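Lipolytic enzyme, G-D-S-L family (Bacteroides thetaiotaomicron, PDB 7BR2) metabolizes the drug diltiazem as a gut microbial serine esterase of the SGNH (GDSL) hydrolase class, and may also act as a lysophospholipase. Local coordinates at residues P344-Q347 against Q348-I352; P295-E298 against E299-E303; F38-L41 against Y42-R46. One frame throughout, in Å; residues are numbered along the deposited sequence.

Overall arrangement
All three contacts are local, made between side chains three to five residues apart. Contact 3, on helix 35-46, lies deepest: every touching residue is buried, and its centre is about 9 Å from that of the chain. Contacts 1 and 2, about 18 Å and 16 Å out, each mix buried and exposed residues. Contact 1 opens the long helix 344-377 with one aliphatic-aromatic pair among glutamines; contact 2 is a single short turn of helix running into strand 303-308; contact 3 is rich in aromatic and sulfur groups. They also meet one another: Gln345 is probably hydrogen-bonded to Glu303, Arg46 to the carbonyl of Met300, and Ile352 packs on Leu41 and Thr45.

Contact 1: residues P344-Q347 against Q348-I352; sequences PQYQ and QALTI
Tyr346 carries its ring anti to the backbone N (chi1 -161°), while Leu350, one turn later, sets CG anti to its own carbonyl carbon (chi1 -76°); the two torsions lean the groups toward each other along one flank of the helix. Tyr346 CE2 lies 3.7 Å from Leu350 CG, the branch point approaching the ring obliquely, and Leu350 CD1 and CD2 spread along the CD2-CE2 side of the ring. A forked aliphatic chain suits this place because it can follow the ring side with both methyls while the phenol reaches on to Leu274 N. With an alanine here, the CD2-CE2 side of the tyrosine would probably lose its aliphatic cover and the ring would be less firmly held.

On another flank the chemistry is polar. Gln347 O accepts two bonds from Thr351: its N at 3.0 Å and its OG1 at 2.9 Å, arriving from opposite faces of the carbonyl plane. Threonine can do this because its hydroxyl, beside its own backbone N, turns back up the helix. Gln348, fully extended, sends its amide to Arg443 and to the carbonyls of Ile437 and Lys439, and Gln345 reaches Glu303. The bond from Leu350 N to Tyr346 O, 2.9 Å long, belongs to the regular i to i+4 pattern of an alpha-helix, here the first turns of helix 344-377.

Contact 2: residues P295-E298 against E299-E303; sequences PFME and EMNTE
Phe296 and Met300 form the tightly packed side of this short helical turn. The ring, anti to its backbone N (chi1 -179°), receives Met300 CB in an off-centre CH-pi contact, CB lying 3.7 Å from Phe296 CE1. The sulfur of Met300 lies obliquely, 4.9 Å from the ring centroid, and makes this a Met-aromatic pair whose side chains cross at about a right angle. Asn301 CB adds a second touch at Phe296 CE2, and Tyr272 meets the ring edge-to-face. A flat ring and a flexible thioether suit this buried side, where Met214 and Tyr218 of helix 210-223 also press on Phe296.

Beside it, Met297 and Asn301 run alongside each other. Methionine bends at chi2 and chi3, and Asn301 ND2 makes a weak bond to its SD at 3.7 Å, while Asn301 OD1 takes the N-H of Tyr272.

The looser side bears Pro295 and Glu298, both exposed. Pro295 CG rests 3.4 Å from Glu299 OE2, the two side chains pointing the same way, whereas the other carboxylate oxygen of Glu299, OE1, is hydrogen-bonded to the hydroxyl of Tyr218.

Met297 O gathers the end of the turn: Thr302 OG1 donates to it at 2.7 Å, and Asn301 N reaches it at 3.2 Å from above the carbonyl plane. Proline, lacking an N-H to spend, stands at the N-cap, and the whole is a short one-turn helix that hands the chain on, through Asn301 and Thr302, to strand 303-308.

Contact 3: residues F38-L41 against Y42-R46; sequences FIWL and YYMTR
Trp40 and Met44 make the sulfur-aromatic part of this buried contact. Met44 is extended beyond CG and lays its CE over one face of the indole, 3.5 Å from the centroid of the five-membered ring and only 6° off the ring normal; its SD stands over the same ring at 4.4 Å. The indole is placed for this by a chi1 of -159°, which carries CG anti to the backbone N. An unbranched thioether suits the spot, as its polarisable sulfur and terminal methyl can lie over the ring, while Trp40 NE1 is hydrogen-bonded to the hydroxyl of Tyr435.

The apolar packing continues with Ile39 and Tyr43, side by side: Ile39 CG2 is 4.0 Å from Tyr43 CE1. The same ring offers its edge to Ile39 O, which lies in its plane 3.3 Å from Tyr43 CD1, and its hydroxyl bonds to Gln224 and to Phe16 N.

Helix 35-46 belongs to the GDSL-like hydrolase domain, with its central five-stranded parallel sheet. Helix 210-223 covers Phe38, Ile39 and Tyr42, while helices 344-377 and 417-437 close over Trp40 and Met44.

Among the hydrogen bonds, Met44 N reaches Trp40 O at 2.8 Å, nearly in line with the carbonyl. Leu41 O takes two bonds from Thr45, its N at 3.1 Å and its OG1 at 2.9 Å, from opposite faces of the carbonyl plane; threonine thus buries its hydroxyl with a partner close at hand.

Within 42-46, Tyr42 CE1 sits over one face of the Arg46 guanidinium, toward its rim, and Arg46 NH2 donates to Met300 O.

Contact 1: residues P344-Q347 against Q348-I352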
loop_
_atom_site.group_PDB
_atom_site.type_symbol
_atom_site.label_atom_id
_atom_site.label_comp_id
_atom_site.label_asym_id
_atom_site.label_seq_id
_atom_site.Cartn_x
_atom_site.Cartn_y
_atom_site.Cartn_z
ATOM N N PRO A 344 0.012 22.933 8.159
ATOM C CA PRO A 344 -0.996 22.330 9.043
ATOM C C PRO A 344 -1.701 21.148 8.418
ATOM O O PRO A 344 -1.947 20.159 9.114
ATOM C CB PRO A 344 -1.952 23.495 9.320
ATOM C CG PRO A 344 -1.087 24.706 9.143
ATOM C CD PRO A 344 -0.197 24.370 7.984
ATOM N N GLN A 345 -2.012 21.212 7.119
ATOM C CA GLN A 345 -2.666 20.090 6.461
ATOM C C GLN A 345 -1.744 18.877 6.376
ATOM O O GLN A 345 -2.223 17.737 6.386
ATOM C CB GLN A 345 -3.171 20.474 5.061
ATOM C CG GLN A 345 -2.100 20.871 4.040
ATOM C CD GLN A 345 -1.916 22.386 3.875
ATOM O OE1 GLN A 345 -1.934 23.146 4.847
ATOM N NE2 GLN A 345 -1.682 22.815 2.634
ATOM N N TYR A 346 -0.427 19.089 6.289
ATOM C CA TYR A 346 0.483 17.949 6.310
ATOM C C TYR A 346 0.573 17.356 7.709
ATOM O O TYR A 346 0.660 16.137 7.859
ATOM C CB TYR A 346 1.876 18.329 5.801
ATOM C CG TYR A 346 2.670 17.109 5.374
ATOM C CD1 TYR A 346 2.515 16.565 4.104
ATOM C CD2 TYR A 346 3.521 16.456 6.268
ATOM C CE1 TYR A 346 3.213 15.441 3.718
ATOM C CE2 TYR A 346 4.219 15.320 5.893
ATOM C CZ TYR A 346 4.062 14.823 4.616
ATOM O OH TYR A 346 4.761 13.711 4.207
ATOM N N GLN A 347 0.534 18.197 8.740
ATOM C CA GLN A 347 0.470 17.690 10.103
ATOM C C GLN A 347 -0.813 16.883 10.334
ATOM O O GLN A 347 -0.780 15.807 10.950
ATOM C CB GLN A 347 0.564 18.862 11.076
ATOM C CG GLN A 347 1.931 19.544 11.129
ATOM C CD GLN A 347 3.014 18.639 11.700
ATOM O OE1 GLN A 347 3.990 18.298 11.021
ATOM N NE2 GLN A 347 2.848 18.248 12.953
ATOM N N GLN A 348 -1.941 17.374 9.811
ATOM C CA GLN A 348 -3.204 16.640 9.869
ATOM C C GLN A 348 -3.088 15.303 9.143
ATOM O O GLN A 348 -3.520 14.247 9.650
ATOM C CB GLN A 348 -4.295 17.516 9.245
ATOM C CG GLN A 348 -5.705 16.942 9.158
ATOM C CD GLN A 348 -6.665 17.920 8.508
ATOM O OE1 GLN A 348 -6.266 19.021 8.129
ATOM N NE2 GLN A 348 -7.925 17.523 8.354
ATOM N N ALA A 349 -2.493 15.322 7.949
ATOM C CA ALA A 349 -2.316 14.085 7.206
ATOM C C ALA A 349 -1.441 13.107 7.983
ATOM O O ALA A 349 -1.706 11.900 7.991
ATOM C CB ALA A 349 -1.737 14.390 5.824
ATOM N N LEU A 350 -0.404 13.614 8.659
ATOM C CA LEU A 350 0.475 12.757 9.451
ATOM C C LEU A 350 -0.276 12.122 10.619
ATOM O O LEU A 350 -0.042 10.952 10.959
ATOM C CB LEU A 350 1.670 13.566 9.964
ATOM C CG LEU A 350 2.830 13.933 9.025
ATOM C CD1 LEU A 350 3.806 14.826 9.782
ATOM C CD2 LEU A 350 3.571 12.705 8.468
ATOM N N THR A 351 -1.154 12.898 11.269
ATOM C CA THR A 351 -2.025 12.344 12.300
ATOM C C THR A 351 -2.773 11.122 11.775
ATOM O O THR A 351 -2.803 10.059 12.414
ATOM C CB THR A 351 -3.018 13.405 12.765
ATOM O OG1 THR A 351 -2.320 14.609 13.122
ATOM C CG2 THR A 351 -3.809 12.880 13.949
ATOM N N ILE A 352 -3.388 11.273 10.600
ATOM C CA ILE A 352 -4.101 10.158 9.971
ATOM C C ILE A 352 -3.158 8.988 9.688
ATOM O O ILE A 352 -3.521 7.819 9.869
ATOM C CB ILE A 352 -4.801 10.641 8.694
ATOM C CG1 ILE A 352 -5.965 11.549 9.087
ATOM C CG2 ILE A 352 -5.300 9.454 7.873
ATOM C CD1 ILE A 352 -6.277 12.575 8.058
#

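Contact 2: residues P295-E298 against E299-E303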
loop_
_atom_site.group_PDB
_atom_site.type_symbol
_atom_site.label_atom_id
_atom_site.label_comp_id
_atom_site.label_asym_id
_atom_site.label_seq_id
_atom_site.Cartn_x
_atom_site.Cartn_y
_atom_site.Cartn_z
ATOM N N PRO A 295 8.515 8.708 -9.601
ATOM C CA PRO A 295 8.062 10.108 -9.546
ATOM C C PRO A 295 6.808 10.250 -8.694
ATOM O O PRO A 295 5.762 10.670 -9.204
ATOM C CB PRO A 295 7.791 10.464 -11.015
ATOM C CG PRO A 295 7.977 9.216 -11.797
ATOM C CD PRO A 295 8.132 8.065 -10.870
ATOM N N PHE A 296 6.874 9.857 -7.414
ATOM C CA PHE A 296 5.656 9.823 -6.607
ATOM C C PHE A 296 5.161 11.229 -6.294
ATOM O O PHE A 296 3.956 11.499 -6.362
ATOM C CB PHE A 296 5.844 9.037 -5.308
ATOM C CG PHE A 296 4.585 8.980 -4.484
ATOM C CD1 PHE A 296 3.552 8.119 -4.836
ATOM C CD2 PHE A 296 4.399 9.822 -3.404
ATOM C CE1 PHE A 296 2.372 8.082 -4.116
ATOM C CE2 PHE A 296 3.212 9.780 -2.663
ATOM C CZ PHE A 296 2.204 8.914 -3.028
ATOM N N MET A 297 6.071 12.120 -5.897
ATOM C CA MET A 297 5.691 13.496 -5.593
ATOM C C MET A 297 5.060 14.176 -6.799
ATOM O O MET A 297 4.037 14.860 -6.674
ATOM C CB MET A 297 6.919 14.263 -5.117
ATOM C CG MET A 297 7.459 13.734 -3.814
ATOM S SD MET A 297 6.183 13.658 -2.542
ATOM C CE MET A 297 6.081 15.395 -2.104
ATOM N N GLU A 298 5.660 13.999 -7.978
ATOM C CA GLU A 298 5.161 14.674 -9.173
ATOM C C GLU A 298 3.826 14.093 -9.645
ATOM O O GLU A 298 2.938 14.837 -10.087
ATOM C CB GLU A 298 6.205 14.589 -10.291
ATOM C CG GLU A 298 7.551 15.205 -9.941
ATOM C CD GLU A 298 8.497 14.212 -9.286
ATOM O OE1 GLU A 298 8.025 13.366 -8.488
ATOM O OE2 GLU A 298 9.714 14.275 -9.572
ATOM N N GLU A 299 3.661 12.769 -9.576
ATOM C CA GLU A 299 2.464 12.172 -10.159
ATOM C C GLU A 299 1.294 12.087 -9.186
ATOM O O GLU A 299 0.134 12.136 -9.624
ATOM C CB GLU A 299 2.770 10.775 -10.709
ATOM C CG GLU A 299 3.696 10.814 -11.909
ATOM C CD GLU A 299 3.970 9.459 -12.526
ATOM O OE1 GLU A 299 3.214 8.506 -12.250
ATOM O OE2 GLU A 299 4.959 9.343 -13.279
ATOM N N MET A 300 1.560 11.987 -7.881
ATOM C CA MET A 300 0.498 11.706 -6.918
ATOM C C MET A 300 0.536 12.535 -5.649
ATOM O O MET A 300 -0.385 12.405 -4.841
ATOM C CB MET A 300 0.500 10.228 -6.518
ATOM C CG MET A 300 0.069 9.305 -7.615
ATOM S SD MET A 300 -0.003 7.588 -7.068
ATOM C CE MET A 300 -0.276 6.799 -8.658
ATOM N N ASN A 301 1.554 13.349 -5.416
ATOM C CA ASN A 301 1.600 14.149 -4.204
ATOM C C ASN A 301 1.997 15.578 -4.522
ATOM O O ASN A 301 2.933 16.128 -3.946
ATOM C CB ASN A 301 2.531 13.544 -3.163
ATOM C CG ASN A 301 2.093 13.874 -1.755
ATOM O OD1 ASN A 301 0.981 14.359 -1.545
ATOM N ND2 ASN A 301 2.972 13.653 -0.790
ATOM N N THR A 302 1.262 16.212 -5.443
ATOM C CA THR A 302 1.492 17.607 -5.820
ATOM C C THR A 302 0.328 18.481 -5.348
ATOM O O THR A 302 -0.779 18.416 -5.901
ATOM C CB THR A 302 1.692 17.725 -7.330
ATOM O OG1 THR A 302 2.915 17.074 -7.691
ATOM C CG2 THR A 302 1.769 19.183 -7.744
ATOM N N GLU A 303 0.595 19.308 -4.341
ATOM C CA GLU A 303 -0.324 20.328 -3.842
ATOM C C GLU A 303 0.300 21.673 -4.209
ATOM O O GLU A 303 1.011 22.301 -3.414
ATOM C CB GLU A 303 -0.539 20.177 -2.315
ATOM C CG GLU A 303 -1.579 21.118 -1.732
ATOM C CD GLU A 303 -1.658 21.067 -0.206
ATOM O OE1 GLU A 303 -0.807 20.413 0.443
ATOM O OE2 GLU A 303 -2.593 21.689 0.347
#

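Contact 3: residues F38-L41 against Y42-R46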
loop_
_atom_site.group_PDB
_atom_site.type_symbol
_atom_site.label_atom_id
_atom_site.label_comp_id
_atom_site.label_asym_id
_atom_site.label_seq_id
_atom_site.Cartn_x
_atom_site.Cartn_y
_atom_site.Cartn_z
ATOM N N PHE A 38 -0.817 1.461 2.729
ATOM C CA PHE A 38 -0.457 2.694 2.031
ATOM C C PHE A 38 -1.530 3.078 1.011
ATOM O O PHE A 38 -1.849 4.263 0.838
ATOM C CB PHE A 38 0.908 2.502 1.359
ATOM C CG PHE A 38 2.057 2.303 2.336
ATOM C CD1 PHE A 38 1.952 2.718 3.659
ATOM C CD2 PHE A 38 3.245 1.706 1.918
ATOM C CE1 PHE A 38 3.003 2.544 4.545
ATOM C CE2 PHE A 38 4.302 1.516 2.807
ATOM C CZ PHE A 38 4.186 1.945 4.118
ATOM N N ILE A 39 -2.125 2.079 0.353
ATOM C CA ILE A 39 -3.223 2.338 -0.582
ATOM C C ILE A 39 -4.439 2.906 0.151
ATOM O O ILE A 39 -5.065 3.889 -0.292
ATOM C CB ILE A 39 -3.582 1.057 -1.352
ATOM C CG1 ILE A 39 -2.452 0.635 -2.296
ATOM C CG2 ILE A 39 -4.860 1.261 -2.140
ATOM C CD1 ILE A 39 -2.630 -0.801 -2.874
ATOM N N TRP A 40 -4.812 2.282 1.274
ATOM C CA TRP A 40 -5.909 2.822 2.070
ATOM C C TRP A 40 -5.587 4.240 2.528
ATOM O O TRP A 40 -6.460 5.110 2.506
ATOM C CB TRP A 40 -6.208 1.909 3.263
ATOM C CG TRP A 40 -7.591 2.086 3.859
ATOM C CD1 TRP A 40 -8.544 2.998 3.487
ATOM C CD2 TRP A 40 -8.166 1.329 4.938
ATOM N NE1 TRP A 40 -9.664 2.856 4.267
ATOM C CE2 TRP A 40 -9.462 1.839 5.164
ATOM C CE3 TRP A 40 -7.706 0.269 5.738
ATOM C CZ2 TRP A 40 -10.308 1.323 6.157
ATOM C CZ3 TRP A 40 -8.545 -0.242 6.724
ATOM C CH2 TRP A 40 -9.830 0.288 6.926
ATOM N N LEU A 41 -4.332 4.495 2.925
ATOM C CA LEU A 41 -3.929 5.842 3.322
ATOM C C LEU A 41 -4.181 6.850 2.201
ATOM O O LEU A 41 -4.624 7.985 2.443
ATOM C CB LEU A 41 -2.449 5.836 3.716
ATOM C CG LEU A 41 -1.844 7.154 4.201
ATOM C CD1 LEU A 41 -2.617 7.655 5.398
ATOM C CD2 LEU A 41 -0.357 6.956 4.566
ATOM N N TYR A 42 -3.887 6.457 0.964
ATOM C CA TYR A 42 -4.217 7.325 -0.158
ATOM C C TYR A 42 -5.711 7.629 -0.191
ATOM O O TYR A 42 -6.120 8.789 -0.305
ATOM C CB TYR A 42 -3.783 6.693 -1.476
ATOM C CG TYR A 42 -4.072 7.577 -2.663
ATOM C CD1 TYR A 42 -3.157 8.536 -3.072
ATOM C CD2 TYR A 42 -5.260 7.450 -3.380
ATOM C CE1 TYR A 42 -3.416 9.348 -4.165
ATOM C CE2 TYR A 42 -5.524 8.254 -4.474
ATOM C CZ TYR A 42 -4.599 9.201 -4.861
ATOM O OH TYR A 42 -4.846 10.007 -5.940
ATOM N N TYR A 43 -6.548 6.592 -0.103
ATOM C CA TYR A 43 -7.988 6.862 -0.176
ATOM C C TYR A 43 -8.477 7.674 1.022
ATOM O O TYR A 43 -9.402 8.477 0.883
ATOM C CB TYR A 43 -8.780 5.556 -0.256
ATOM C CG TYR A 43 -8.841 4.960 -1.634
ATOM C CD1 TYR A 43 -7.791 4.210 -2.142
ATOM C CD2 TYR A 43 -9.950 5.167 -2.445
ATOM C CE1 TYR A 43 -7.853 3.670 -3.418
ATOM C CE2 TYR A 43 -10.021 4.644 -3.713
ATOM C CZ TYR A 43 -8.973 3.895 -4.200
ATOM O OH TYR A 43 -9.061 3.360 -5.470
ATOM N N MET A 44 -7.817 7.547 2.181
ATOM C CA MET A 44 -8.268 8.260 3.368
ATOM C C MET A 44 -7.950 9.742 3.266
ATOM O O MET A 44 -8.697 10.572 3.795
ATOM C CB MET A 44 -7.599 7.716 4.639
ATOM C CG MET A 44 -7.850 6.247 5.015
ATOM S SD MET A 44 -6.585 5.666 6.176
ATOM C CE MET A 44 -7.376 4.188 6.852
ATOM N N THR A 45 -6.843 10.093 2.614
ATOM C CA THR A 45 -6.468 11.500 2.556
ATOM C C THR A 45 -6.935 12.201 1.286
ATOM O O THR A 45 -7.244 13.393 1.331
ATOM C CB THR A 45 -4.960 11.642 2.725
ATOM O OG1 THR A 45 -4.305 10.808 1.761
ATOM C CG2 THR A 45 -4.574 11.196 4.109
ATOM N N ARG A 46 -6.934 11.510 0.140
ATOM C CA ARG A 46 -7.374 12.081 -1.133
ATOM C C ARG A 46 -8.905 12.101 -1.285
ATOM O O ARG A 46 -9.453 13.000 -1.942
ATOM C CB ARG A 46 -6.727 11.330 -2.286
ATOM C CG ARG A 46 -6.778 12.068 -3.630
ATOM C CD ARG A 46 -5.981 13.364 -3.610
ATOM N NE ARG A 46 -4.724 13.141 -2.921
ATOM C CZ ARG A 46 -3.590 12.823 -3.533
ATOM N NH1 ARG A 46 -3.576 12.663 -4.845
ATOM N NH2 ARG A 46 -2.485 12.614 -2.823
#